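Local coordinates for aminoglycoside phosphotransferase (Alicyclobacillus acidocaldarius subsp. acidocaldarius, PDB 4PDY), which is probably a transferase of the aminoglycoside phosphotransferase family, with a protein-kinase-like fold, and holds a free histidine in this crystal, at residues Ala297-Pro302 with Ala337-Leu342; Ala65-Met70 with Asp102-Val107; Val124-Tyr129 with Cys231-Gln236; Ala137-Arg142 with Glu213-Ser218. One frame throughout, in Å; residues are numbered along the deposited sequence. Where two conformers were deposited one is given.

Contact 1 (Ala297-Pro302 with Ala337-Leu342)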
loop_
_atom_site.group_PDB
_atom_site.type_symbol
_atom_site.label_atom_id
_atom_site.label_comp_id
_atom_site.label_asym_id
_atom_site.label_seq_id
_atom_site.Cartn_x
_atom_site.Cartn_y
_atom_site.Cartn_z
ATOM N N ALA A 297 -15.545 0.253 6.324
ATOM C CA ALA A 297 -15.936 -0.941 5.577
ATOM C C ALA A 297 -14.719 -1.810 5.263
ATOM O O ALA A 297 -14.723 -3.045 5.423
ATOM C CB ALA A 297 -16.633 -0.559 4.276
ATOM N N ILE A 298 -13.650 -1.140 4.842
ATOM C CA ILE A 298 -12.441 -1.852 4.492
ATOM C C ILE A 298 -11.792 -2.449 5.753
ATOM O O ILE A 298 -11.459 -3.630 5.775
ATOM C CB ILE A 298 -11.456 -0.927 3.746
ATOM C CG1 ILE A 298 -12.006 -0.526 2.383
ATOM C CG2 ILE A 298 -10.104 -1.610 3.542
ATOM C CD1 ILE A 298 -11.408 0.741 1.833
ATOM N N LEU A 299 -11.579 -1.627 6.785
ATOM C CA LEU A 299 -10.953 -2.121 8.010
ATOM C C LEU A 299 -11.712 -3.201 8.754
ATOM O O LEU A 299 -11.110 -4.081 9.368
ATOM C CB LEU A 299 -10.733 -1.014 9.001
ATOM C CG LEU A 299 -9.734 0.039 8.646
ATOM C CD1 LEU A 299 -9.647 1.047 9.775
ATOM C CD2 LEU A 299 -8.385 -0.621 8.399
ATOM N N ARG A 300 -13.045 -3.153 8.686
ATOM C CA ARG A 300 -13.840 -4.127 9.399
ATOM C C ARG A 300 -13.674 -5.524 8.811
ATOM O O ARG A 300 -13.796 -6.519 9.524
ATOM C CB ARG A 300 -15.322 -3.709 9.340
ATOM C CG ARG A 300 -16.343 -4.696 9.901
ATOM C CD ARG A 300 -16.143 -5.059 11.352
ATOM N NE ARG A 300 -16.472 -3.961 12.241
ATOM C CZ ARG A 300 -16.395 -4.019 13.570
ATOM N NH1 ARG A 300 -16.758 -2.961 14.281
ATOM N NH2 ARG A 300 -15.985 -5.132 14.185
ATOM N N PHE A 301 -13.423 -5.609 7.510
ATOM C CA PHE A 301 -13.290 -6.929 6.882
ATOM C C PHE A 301 -12.084 -7.663 7.483
ATOM O O PHE A 301 -11.029 -7.034 7.641
ATOM C CB PHE A 301 -13.060 -6.833 5.386
ATOM C CG PHE A 301 -13.249 -8.137 4.701
ATOM C CD1 PHE A 301 -14.516 -8.535 4.254
ATOM C CD2 PHE A 301 -12.175 -9.004 4.553
ATOM C CE1 PHE A 301 -14.686 -9.759 3.654
ATOM C CE2 PHE A 301 -12.345 -10.236 3.956
ATOM C CZ PHE A 301 -13.600 -10.619 3.503
ATOM N N PRO A 302 -12.212 -8.960 7.793
ATOM C CA PRO A 302 -11.089 -9.740 8.343
ATOM C C PRO A 302 -10.082 -10.160 7.254
ATOM O O PRO A 302 -9.962 -11.327 6.882
ATOM C CB PRO A 302 -11.787 -10.931 9.005
ATOM C CG PRO A 302 -12.985 -11.168 8.140
ATOM C CD PRO A 302 -13.435 -9.794 7.679
ATOM N N ALA A 337 -12.239 -3.506 19.909
ATOM C CA ALA A 337 -12.394 -2.291 20.721
ATOM C C ALA A 337 -12.102 -1.023 19.921
ATOM O O ALA A 337 -12.772 -0.005 20.042
ATOM C CB ALA A 337 -11.489 -2.349 21.942
ATOM N N PHE A 338 -11.063 -1.082 19.112
ATOM C CA PHE A 338 -10.713 0.054 18.289
ATOM C C PHE A 338 -11.796 0.362 17.269
ATOM O O PHE A 338 -12.190 1.517 17.096
ATOM C CB PHE A 338 -9.381 -0.102 17.552
ATOM C CG PHE A 338 -9.177 0.994 16.565
ATOM C CD1 PHE A 338 -8.799 2.263 16.986
ATOM C CD2 PHE A 338 -9.523 0.814 15.239
ATOM C CE1 PHE A 338 -8.739 3.308 16.072
ATOM C CE2 PHE A 338 -9.438 1.848 14.326
ATOM C CZ PHE A 338 -9.032 3.095 14.745
ATOM N N LEU A 339 -12.256 -0.679 16.579
ATOM C CA LEU A 339 -13.276 -0.482 15.558
ATOM C C LEU A 339 -14.577 0.006 16.170
ATOM O O LEU A 339 -15.262 0.797 15.555
ATOM C CB LEU A 339 -13.484 -1.732 14.716
ATOM C CG LEU A 339 -12.257 -2.162 13.896
ATOM C CD1 LEU A 339 -12.486 -3.554 13.331
ATOM C CD2 LEU A 339 -11.956 -1.162 12.791
ATOM N N ALA A 340 -14.868 -0.428 17.390
ATOM C CA ALA A 340 -16.051 0.021 18.117
ATOM C C ALA A 340 -16.008 1.501 18.458
ATOM O O ALA A 340 -16.976 2.240 18.271
ATOM C CB ALA A 340 -16.219 -0.792 19.381
ATOM N N SER A 341 -14.871 1.950 18.977
ATOM C CA SER A 341 -14.702 3.360 19.320
ATOM C C SER A 341 -14.706 4.238 18.066
ATOM O O SER A 341 -15.265 5.334 18.091
ATOM C CB SER A 341 -13.420 3.591 20.136
ATOM O OG SER A 341 -12.300 3.075 19.461
ATOM N N LEU A 342 -14.109 3.763 16.970
ATOM C CA LEU A 342 -14.126 4.527 15.723
ATOM C C LEU A 342 -15.565 4.678 15.194
ATOM O O LEU A 342 -15.959 5.746 14.751
ATOM C CB LEU A 342 -13.235 3.903 14.652
ATOM C CG LEU A 342 -13.240 4.554 13.266
ATOM C CD1 LEU A 342 -12.813 6.009 13.343
ATOM C CD2 LEU A 342 -12.358 3.756 12.308
#
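R300 lays its guanidinium group against L339, one face resting on the leucine's CB, with NH1 to CB at 3.5 Å. The touch is off-centre, near the rim of the group, and L339 CD1 adds a second contact at 3.9 Å from R300 CZ. The other methyl of L339, CD2, packs on L299 CB at 4.0 Å, and the leucine thus sits between two successive residues near the end of helix 289-300. R300 reaches it by a folded chain: CG stands anti to the backbone N (chi1 173°), then bends at chi2 (59°) and chi3 (71°) carry the charged end over to helix 319-347.

What fixes that end lies outside the two segments. NH2 makes a salt bridge with D195 on helix 189-203 and a hydrogen bond to the side chain of Q336, one turn of chain before L339. L299 also touches R261 of helix 252-266, within the all-helical C-terminal part of the chain.

NH2 is thus bonded to both D195 and Q336 while one face of the group rests on a leucine, which allows a charged group to be buried between helices; R343 comes close to NH1, so D195 probably offsets two nearby positive charges.

Contact 2 (Ala65-Met70 with Asp102-Val107)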
loop_
_atom_site.group_PDB
_atom_site.type_symbol
_atom_site.label_atom_id
_atom_site.label_comp_id
_atom_site.label_asym_id
_atom_site.label_seq_id
_atom_site.Cartn_x
_atom_site.Cartn_y
_atom_site.Cartn_z
ATOM N N ALA A 65 4.737 3.192 -22.020
ATOM C CA ALA A 65 3.623 4.151 -21.997
ATOM C C ALA A 65 3.169 4.454 -20.557
ATOM O O ALA A 65 2.814 5.585 -20.231
ATOM C CB ALA A 65 2.456 3.636 -22.808
ATOM N N HIS A 66 3.193 3.427 -19.718
ATOM C CA HIS A 66 2.836 3.552 -18.316
ATOM C C HIS A 66 3.880 4.399 -17.591
ATOM O O HIS A 66 3.568 5.301 -16.830
ATOM C CB HIS A 66 2.661 2.157 -17.720
ATOM C CG HIS A 66 2.270 2.130 -16.283
ATOM N ND1 HIS A 66 2.104 0.948 -15.597
ATOM C CD2 HIS A 66 2.064 3.119 -15.377
ATOM C CE1 HIS A 66 1.818 1.204 -14.336
ATOM N NE2 HIS A 66 1.797 2.514 -14.172
ATOM N N CYS A 67 5.149 4.136 -17.885
ATOM C CA CYS A 67 6.205 4.955 -17.276
ATOM C C CYS A 67 6.022 6.443 -17.622
ATOM O O CYS A 67 6.174 7.312 -16.766
ATOM C CB CYS A 67 7.595 4.454 -17.688
ATOM S SG CYS A 67 8.958 5.170 -16.767
ATOM N N ARG A 68 5.679 6.725 -18.872
ATOM C CA ARG A 68 5.442 8.096 -19.292
ATOM C C ARG A 68 4.300 8.789 -18.548
ATOM O O ARG A 68 4.480 9.918 -18.075
ATOM C CB ARG A 68 5.261 8.196 -20.803
ATOM C CG ARG A 68 6.557 7.885 -21.533
ATOM C CD ARG A 68 6.413 8.118 -23.014
ATOM N NE ARG A 68 7.650 7.784 -23.709
ATOM C CZ ARG A 68 8.683 8.605 -23.876
ATOM N NH1 ARG A 68 8.678 9.847 -23.398
ATOM N NH2 ARG A 68 9.751 8.155 -24.521
ATOM N N ILE A 69 3.128 8.139 -18.446
ATOM C CA ILE A 69 2.041 8.771 -17.699
ATOM C C ILE A 69 2.382 8.924 -16.212
ATOM O O ILE A 69 1.966 9.897 -15.570
ATOM C CB ILE A 69 0.679 8.096 -17.933
ATOM C CG1 ILE A 69 -0.430 9.028 -17.415
ATOM C CG2 ILE A 69 0.607 6.748 -17.262
ATOM C CD1 ILE A 69 -1.837 8.529 -17.647
HETATM N N MSE A 70 3.127 7.966 -15.672
HETATM C CA MSE A 70 3.540 8.034 -14.283
HETATM C C MSE A 70 4.380 9.289 -14.040
HETATM O O MSE A 70 4.151 10.045 -13.089
HETATM C CB MSE A 70 4.284 6.740 -13.934
HETATM C CG MSE A 70 4.634 6.636 -12.465
HETATM SE SE MSE A 70 5.632 4.975 -12.134
HETATM C CE MSE A 70 7.230 5.416 -13.162
ATOM N N ASP A 102 13.629 -6.518 -22.518
ATOM C CA ASP A 102 12.271 -6.699 -22.001
ATOM C C ASP A 102 12.004 -6.084 -20.645
ATOM O O ASP A 102 10.979 -6.350 -20.057
ATOM C CB ASP A 102 11.860 -8.180 -21.977
ATOM C CG ASP A 102 10.341 -8.356 -21.973
ATOM O OD1 ASP A 102 9.716 -7.672 -22.810
ATOM O OD2 ASP A 102 9.812 -9.117 -21.112
ATOM N N PHE A 103 12.909 -5.233 -20.174
ATOM C CA PHE A 103 12.684 -4.472 -18.942
ATOM C C PHE A 103 12.659 -2.971 -19.217
ATOM O O PHE A 103 13.296 -2.495 -20.149
ATOM C CB PHE A 103 13.797 -4.736 -17.921
ATOM C CG PHE A 103 13.808 -6.134 -17.360
ATOM C CD1 PHE A 103 12.760 -6.593 -16.567
ATOM C CD2 PHE A 103 14.859 -6.991 -17.624
ATOM C CE1 PHE A 103 12.790 -7.867 -16.036
ATOM C CE2 PHE A 103 14.905 -8.254 -17.083
ATOM C CZ PHE A 103 13.869 -8.707 -16.295
ATOM N N THR A 104 11.922 -2.250 -18.378
ATOM C CA THR A 104 11.895 -0.804 -18.394
ATOM C C THR A 104 12.681 -0.343 -17.171
ATOM O O THR A 104 12.324 -0.647 -16.051
ATOM C CB THR A 104 10.438 -0.275 -18.314
ATOM O OG1 THR A 104 9.699 -0.776 -19.437
ATOM C CG2 THR A 104 10.380 1.250 -18.276
ATOM N N TYR A 105 13.775 0.369 -17.402
ATOM C CA TYR A 105 14.602 0.910 -16.334
ATOM C C TYR A 105 14.324 2.385 -16.161
ATOM O O TYR A 105 14.251 3.120 -17.141
ATOM C CB TYR A 105 16.077 0.715 -16.692
ATOM C CG TYR A 105 16.500 -0.732 -16.794
ATOM C CD1 TYR A 105 16.887 -1.442 -15.660
ATOM C CD2 TYR A 105 16.482 -1.396 -18.009
ATOM C CE1 TYR A 105 17.281 -2.759 -15.743
ATOM C CE2 TYR A 105 16.847 -2.729 -18.097
ATOM C CZ TYR A 105 17.220 -3.415 -16.965
ATOM O OH TYR A 105 17.644 -4.721 -17.044
ATOM N N TYR A 106 14.231 2.818 -14.911
ATOM C CA TYR A 106 14.170 4.250 -14.634
ATOM C C TYR A 106 14.941 4.570 -13.381
ATOM O O TYR A 106 15.119 3.711 -12.531
ATOM C CB TYR A 106 12.704 4.759 -14.582
ATOM C CG TYR A 106 11.863 4.183 -13.478
ATOM C CD1 TYR A 106 11.832 4.770 -12.230
ATOM C CD2 TYR A 106 11.036 3.086 -13.702
ATOM C CE1 TYR A 106 11.090 4.252 -11.192
ATOM C CE2 TYR A 106 10.276 2.564 -12.663
ATOM C CZ TYR A 106 10.286 3.160 -11.412
ATOM O OH TYR A 106 9.530 2.669 -10.364
ATOM N N VAL A 107 15.403 5.815 -13.315
ATOM C CA VAL A 107 16.366 6.249 -12.319
ATOM C C VAL A 107 15.804 7.481 -11.623
ATOM O O VAL A 107 15.251 8.377 -12.267
ATOM C CB VAL A 107 17.711 6.588 -13.010
ATOM C CG1 VAL A 107 18.710 7.123 -12.012
ATOM C CG2 VAL A 107 18.297 5.378 -13.737
#
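Helix 65-70 runs nearly along strand 103-107, their N-to-C directions only 24° apart and their axes 10.2 Å from each other at closest approach. C67 and T104 have the nearest CA atoms, 8.2 Å apart. This is a helix packed on an antiparallel sheet, in the N-terminal lobe of a protein-kinase-like fold: helix 64-79 lies against strand 103-109, which pairs with strand 54-60. Side chains alternate along the strand: T104 and Y106 point to the helix, Y105 between them away from it.

C67 and M70, one turn apart, supply the helix side. C67 meets both strand residues: its CB is 4.3 Å from T104 CG2, and its SG approaches Y106 at an oblique angle, 43° off the ring normal, as a sulfur-aromatic contact. M70, present as selenomethionine, covers one face of the same ring. Its chain is extended through chi2 and turns only at chi3 (66°), which swings CE across the tyrosine, the two side chains crossing at about a right angle.

The polar ends of the strand residues are engaged elsewhere. T104 OG1 is hydrogen-bonded to the backbone oxygen of I62 and to R99, and Y106 OH to E245, so the ring is tethered at its far end while the helix packs on its face. At that face the contact is a CH-pi interaction, with M70 CE 4.3 Å from the centroid of the Y106 ring and displaced toward the CE2-CZ side of the ring, CZ being 4.2 Å away.

Contact 3 (Val124-Tyr129 with Cys231-Gln236). With HIS (histidine), chain B.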
loop_
_atom_site.group_PDB
_atom_site.type_symbol
_atom_site.label_atom_id
_atom_site.label_comp_id
_atom_site.label_asym_id
_atom_site.label_seq_id
_atom_site.Cartn_x
_atom_site.Cartn_y
_atom_site.Cartn_z
ATOM N N VAL A 124 3.524 7.600 10.894
ATOM C CA VAL A 124 2.196 7.432 10.290
ATOM C C VAL A 124 1.598 8.779 9.879
ATOM O O VAL A 124 1.062 8.934 8.776
ATOM C CB VAL A 124 1.263 6.693 11.256
ATOM C CG1 VAL A 124 -0.147 6.638 10.678
ATOM C CG2 VAL A 124 1.737 5.285 11.505
ATOM N N ALA A 125 1.774 9.770 10.744
ATOM C CA ALA A 125 1.271 11.113 10.483
ATOM C C ALA A 125 1.829 11.635 9.161
ATOM O O ALA A 125 1.130 12.184 8.323
ATOM C CB ALA A 125 1.685 12.058 11.616
ATOM N N GLN A 126 3.155 11.539 9.024
ATOM C CA GLN A 126 3.809 12.083 7.844
ATOM C C GLN A 126 3.520 11.285 6.566
ATOM O O GLN A 126 3.453 11.875 5.494
ATOM C CB GLN A 126 5.324 12.293 8.079
ATOM C CG GLN A 126 5.589 13.422 9.076
ATOM C CD GLN A 126 4.944 14.732 8.643
ATOM O OE1 GLN A 126 5.068 15.152 7.495
ATOM N NE2 GLN A 126 4.193 15.348 9.552
ATOM N N THR A 127 3.405 9.966 6.701
ATOM C CA THR A 127 2.973 9.138 5.564
ATOM C C THR A 127 1.559 9.533 5.091
ATOM O O THR A 127 1.359 9.740 3.921
ATOM C CB THR A 127 3.057 7.640 5.915
ATOM O OG1 THR A 127 4.386 7.321 6.361
ATOM C CG2 THR A 127 2.716 6.768 4.725
ATOM N N ALA A 128 0.648 9.676 6.042
ATOM C CA ALA A 128 -0.712 10.096 5.741
ATOM C C ALA A 128 -0.717 11.472 5.073
ATOM O O ALA A 128 -1.402 11.701 4.093
ATOM C CB ALA A 128 -1.531 10.112 7.012
ATOM N N TYR A 129 0.039 12.416 5.618
ATOM C CA TYR A 129 0.099 13.753 5.065
ATOM C C TYR A 129 0.524 13.701 3.608
ATOM O O TYR A 129 -0.061 14.338 2.720
ATOM C CB TYR A 129 1.049 14.611 5.923
ATOM C CG TYR A 129 1.042 16.093 5.653
ATOM C CD1 TYR A 129 -0.143 16.819 5.666
ATOM C CD2 TYR A 129 2.239 16.785 5.482
ATOM C CE1 TYR A 129 -0.132 18.192 5.449
ATOM C CE2 TYR A 129 2.250 18.141 5.270
ATOM C CZ TYR A 129 1.068 18.844 5.251
ATOM O OH TYR A 129 1.073 20.196 5.037
ATOM N N CYS A 231 7.925 4.349 1.661
ATOM C CA CYS A 231 7.529 5.532 2.419
ATOM C C CYS A 231 8.734 5.954 3.252
ATOM O O CYS A 231 8.906 5.506 4.364
ATOM C CB CYS A 231 6.323 5.211 3.320
ATOM S SG CYS A 231 4.853 4.672 2.424
ATOM N N LEU A 232 9.575 6.797 2.681
ATOM C CA LEU A 232 10.855 7.091 3.319
ATOM C C LEU A 232 10.720 8.295 4.251
ATOM O O LEU A 232 10.393 9.396 3.808
ATOM C CB LEU A 232 11.870 7.382 2.234
ATOM C CG LEU A 232 12.130 6.207 1.295
ATOM C CD1 LEU A 232 13.157 6.603 0.261
ATOM C CD2 LEU A 232 12.577 4.970 2.054
ATOM N N TYR A 233 10.950 8.063 5.539
ATOM C CA TYR A 233 10.927 9.117 6.549
ATOM C C TYR A 233 12.330 9.740 6.584
ATOM O O TYR A 233 13.341 9.055 6.832
ATOM C CB TYR A 233 10.561 8.550 7.911
ATOM C CG TYR A 233 10.290 9.600 8.946
ATOM C CD1 TYR A 233 9.013 10.131 9.092
ATOM C CD2 TYR A 233 11.292 10.073 9.771
ATOM C CE1 TYR A 233 8.740 11.112 10.023
ATOM C CE2 TYR A 233 11.053 11.054 10.695
ATOM C CZ TYR A 233 9.765 11.571 10.838
ATOM O OH TYR A 233 9.522 12.546 11.768
ATOM N N THR A 234 12.386 11.025 6.261
ATOM C CA THR A 234 13.650 11.697 5.968
ATOM C C THR A 234 14.190 12.437 7.194
ATOM O O THR A 234 13.468 12.649 8.171
ATOM C CB THR A 234 13.476 12.763 4.871
ATOM O OG1 THR A 234 12.719 13.850 5.406
ATOM C CG2 THR A 234 12.810 12.202 3.614
ATOM N N PRO A 235 15.468 12.868 7.150
ATOM C CA PRO A 235 15.999 13.710 8.215
ATOM C C PRO A 235 15.271 15.062 8.405
ATOM O O PRO A 235 15.403 15.684 9.457
ATOM C CB PRO A 235 17.472 13.899 7.804
ATOM C CG PRO A 235 17.768 12.751 6.911
ATOM C CD PRO A 235 16.500 12.454 6.186
ATOM N N GLN A 236 14.496 15.504 7.414
ATOM C CA GLN A 236 13.633 16.674 7.601
ATOM C C GLN A 236 12.232 16.308 8.129
ATOM O O GLN A 236 11.346 17.156 8.209
ATOM C CB GLN A 236 13.550 17.538 6.336
ATOM C CG GLN A 236 14.800 18.419 6.095
ATOM C CD GLN A 236 14.901 19.702 6.970
ATOM O OE1 GLN A 236 13.972 20.552 7.034
ATOM N NE2 GLN A 236 16.069 19.878 7.606
HETATM N N HIS B . 17.040 5.934 1.209
HETATM C CA HIS B . 16.242 4.726 1.022
HETATM C C HIS B . 16.557 3.741 2.143
HETATM O O HIS B . 17.339 2.867 2.013
HETATM C CB HIS B . 16.529 4.062 -0.331
HETATM C CG HIS B . 16.057 4.838 -1.526
HETATM N ND1 HIS B . 15.371 4.243 -2.564
HETATM C CD2 HIS B . 16.192 6.143 -1.866
HETATM C CE1 HIS B . 15.095 5.149 -3.486
HETATM N NE2 HIS B . 15.575 6.313 -3.085
HETATM O OXT HIS B . 15.987 3.835 3.236
#
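Q126 and Y233 cross at a slant, the glutamine's amide plane turned 70° from the tyrosine ring. The aliphatic part of Q126 does the touching: CG lies 4.0 Å from Y233 CE1, and CB is almost as close to the same carbon. A bend at chi2 (-56°) then takes the amide away from the strand, leaving methylene groups against the aromatic carbon. Y233 extends its ring toward the helix with CG anti to the backbone N (chi1 -170°).

The neighbouring pair is smaller. T127 presents its methyl to C231, CG2 to SG at 3.8 Å, while its hydroxyl turns back to the backbone oxygen of H123 in the preceding turn of helix 121-137. V239, on the adjoining strand 239-241, touches Q126, T127 and C231 and joins the apolar layer between helix and sheet. The Y233 ring is held from other sides too: it stacks with H123, and its OH is hydrogen-bonded to E122.

Between C231 and Y233, L232 points away from the helix, as alternation along a strand requires, and enters the pocket of the bound histidine. Its CD1 is 3.7 Å from CA of the ligand, and CD2 comes within 3.8 Å of the ligand's OXT.

The short strand thus has two differently used sides. Toward the helix the contacts are van der Waals, with the hydroxyls of T127 and Y233 satisfied by H123 and E122; toward the ligand, L232 uses its methyl groups, which is consistent with a fit of shape on this side, and the histidine is also hydrogen-bonded to V111 O.

Contact 4 (Ala137-Arg142 with Glu213-Ser218)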
loop_
_atom_site.group_PDB
_atom_site.type_symbol
_atom_site.label_atom_id
_atom_site.label_comp_id
_atom_site.label_asym_id
_atom_site.label_seq_id
_atom_site.Cartn_x
_atom_site.Cartn_y
_atom_site.Cartn_z
ATOM N N ALA A 137 -3.046 16.836 -5.075
ATOM C CA ALA A 137 -2.288 17.413 -6.187
ATOM C C ALA A 137 -2.578 16.778 -7.541
ATOM O O ALA A 137 -2.159 17.311 -8.556
ATOM C CB ALA A 137 -0.787 17.343 -5.906
ATOM N N THR A 138 -3.243 15.625 -7.535
ATOM C CA THR A 138 -3.554 14.906 -8.766
ATOM C C THR A 138 -5.047 14.878 -9.103
ATOM O O THR A 138 -5.471 14.170 -10.014
ATOM C CB THR A 138 -3.009 13.468 -8.729
ATOM O OG1 THR A 138 -3.515 12.778 -7.583
ATOM C CG2 THR A 138 -1.478 13.474 -8.688
ATOM N N ARG A 139 -5.833 15.655 -8.366
ATOM C CA ARG A 139 -7.269 15.755 -8.641
ATOM C C ARG A 139 -7.463 16.133 -10.101
ATOM O O ARG A 139 -6.757 16.973 -10.647
ATOM C CB ARG A 139 -7.852 16.846 -7.738
ATOM C CG ARG A 139 -9.353 17.005 -7.763
ATOM C CD ARG A 139 -9.823 17.915 -6.629
ATOM N NE ARG A 139 -9.941 17.202 -5.350
ATOM C CZ ARG A 139 -11.073 16.688 -4.852
ATOM N NH1 ARG A 139 -12.217 16.792 -5.511
ATOM N NH2 ARG A 139 -11.061 16.052 -3.688
ATOM N N SER A 140 -8.432 15.492 -10.741
ATOM C CA SER A 140 -8.776 15.804 -12.118
ATOM C C SER A 140 -7.713 15.422 -13.157
ATOM O O SER A 140 -7.929 15.683 -14.342
ATOM C CB SER A 140 -9.140 17.294 -12.290
ATOM O OG SER A 140 -10.275 17.646 -11.509
ATOM N N PHE A 141 -6.598 14.796 -12.750
ATOM C CA PHE A 141 -5.530 14.466 -13.698
ATOM C C PHE A 141 -5.765 13.080 -14.272
ATOM O O PHE A 141 -5.747 12.094 -13.534
ATOM C CB PHE A 141 -4.141 14.486 -13.039
ATOM C CG PHE A 141 -3.026 14.161 -14.012
ATOM C CD1 PHE A 141 -2.629 15.089 -14.955
ATOM C CD2 PHE A 141 -2.474 12.892 -14.068
ATOM C CE1 PHE A 141 -1.655 14.779 -15.890
ATOM C CE2 PHE A 141 -1.509 12.564 -15.005
ATOM C CZ PHE A 141 -1.084 13.521 -15.911
ATOM N N ARG A 142 -5.998 13.015 -15.577
ATOM C CA ARG A 142 -6.173 11.746 -16.298
ATOM C C ARG A 142 -7.028 10.758 -15.530
ATOM O O ARG A 142 -6.691 9.593 -15.342
ATOM C CB ARG A 142 -4.819 11.142 -16.651
ATOM C CG ARG A 142 -3.950 12.022 -17.552
ATOM C CD ARG A 142 -4.472 12.140 -18.972
ATOM N NE ARG A 142 -4.632 10.829 -19.610
ATOM C CZ ARG A 142 -3.662 10.161 -20.254
ATOM N NH1 ARG A 142 -2.427 10.649 -20.376
ATOM N NH2 ARG A 142 -3.916 8.984 -20.806
ATOM N N GLU A 213 -18.257 6.780 -5.705
ATOM C CA GLU A 213 -18.591 7.303 -7.025
ATOM C C GLU A 213 -18.160 8.749 -7.215
ATOM O O GLU A 213 -17.685 9.126 -8.303
ATOM C CB GLU A 213 -20.081 7.160 -7.282
ATOM C CG GLU A 213 -20.550 5.719 -7.357
ATOM C CD GLU A 213 -22.069 5.592 -7.461
ATOM O OE1 GLU A 213 -22.805 6.541 -7.088
ATOM O OE2 GLU A 213 -22.526 4.522 -7.913
ATOM N N ALA A 214 -18.337 9.571 -6.187
ATOM C CA ALA A 214 -17.893 10.965 -6.245
ATOM C C ALA A 214 -16.375 11.046 -6.430
ATOM O O ALA A 214 -15.888 11.857 -7.216
ATOM C CB ALA A 214 -18.302 11.698 -4.987
ATOM N N GLU A 215 -15.633 10.214 -5.707
ATOM C CA GLU A 215 -14.167 10.152 -5.863
ATOM C C GLU A 215 -13.764 9.758 -7.273
ATOM O O GLU A 215 -12.850 10.354 -7.846
ATOM C CB GLU A 215 -13.577 9.187 -4.842
ATOM C CG GLU A 215 -13.416 9.785 -3.454
ATOM C CD GLU A 215 -12.223 10.732 -3.352
ATOM O OE1 GLU A 215 -11.069 10.289 -3.491
ATOM O OE2 GLU A 215 -12.442 11.932 -3.136
ATOM N N ARG A 216 -14.451 8.761 -7.837
ATOM C CA ARG A 216 -14.219 8.342 -9.221
ATOM C C ARG A 216 -14.378 9.509 -10.189
ATOM O O ARG A 216 -13.580 9.661 -11.118
ATOM C CB ARG A 216 -15.159 7.192 -9.618
ATOM C CG ARG A 216 -14.835 6.565 -10.972
ATOM C CD ARG A 216 -15.299 5.115 -11.065
ATOM N NE ARG A 216 -15.407 4.667 -12.454
ATOM C CZ ARG A 216 -15.577 3.403 -12.835
ATOM N NH1 ARG A 216 -15.650 2.433 -11.935
ATOM N NH2 ARG A 216 -15.669 3.108 -14.124
ATOM N N SER A 217 -15.386 10.344 -9.954
ATOM C CA SER A 217 -15.636 11.493 -10.811
ATOM C C SER A 217 -14.610 12.616 -10.651
ATOM O O SER A 217 -14.133 13.151 -11.648
ATOM C CB SER A 217 -17.068 12.016 -10.588
ATOM O OG SER A 217 -17.327 13.147 -11.396
ATOM N N SER A 218 -14.263 12.959 -9.408
ATOM C CA SER A 218 -13.358 14.079 -9.140
ATOM C C SER A 218 -11.886 13.714 -9.371
ATOM O O SER A 218 -11.034 14.587 -9.572
ATOM C CB SER A 218 -13.550 14.588 -7.712
ATOM O OG SER A 218 -13.252 13.578 -6.773
HETATM O O HOH W 1 -11.840 17.161 -9.511
#
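The guanidinium group of R139 meets S218 obliquely, its NH1 only 3.4 Å from the serine's CB and 3.6 Å from OG. E215 also lies near this group, but its OE2 stands 4.4 Å from R139 NH2 and well out of the guanidinium plane, so any attraction is between charges only, with no N-H pointing at the oxygen. E215 has a firmer partner through OE1, which accepts a hydrogen bond from the backbone N of R252. A turn at chi3 (-82°) in the otherwise extended arginine brings its end over the last turn of helix 206-218.

The direct bond is made by backbone atoms. S140 N donates to S218 O at 3.0 Å, lying in the carbonyl plane, though the N-H is bent, with an angle of 133° at the hydrogen. S140 is the third residue of a type II beta turn from T138 to F141, where its positive phi (68°) is accommodated. A water donates to the same S218 O at 2.7 Å and is also hydrogen-bonded to S140 OG at 2.6 Å, bridging the two residues a second time. T138 OG1 and F141 O, at the ends of the turn, are hydrogen-bonded to W221 just beyond the helix.

S218 O, at the helix end where an in-helix partner is lacking, is thus satisfied by two donors, the S140 N-H and the water, with R139 CG packed beside it.

Overall arrangement
Contact 2 closes first along the chain, in the N-terminal lobe; contact 3 then spans about a hundred residues, with contact 4 nested inside that loop, and contact 1 comes last. Helix 121-137 links contacts 3 and 4: contact 3 uses its N-terminal half, and contact 4 the loop that leaves it. Contacts 2 and 4 touch directly, I69 CD1 to R142 NH1 at 3.5 Å, joining helix 64-79 to that loop. Contact 1 is on the opposite side of the chain's centre from contact 2, their centres about 38 Å apart. With contact 2 in the N-terminal lobe and contacts 1 and 3 in or beside the helical part, the histidine pocket bordered by contact 3 is consistent with the cleft of a kinase-like fold.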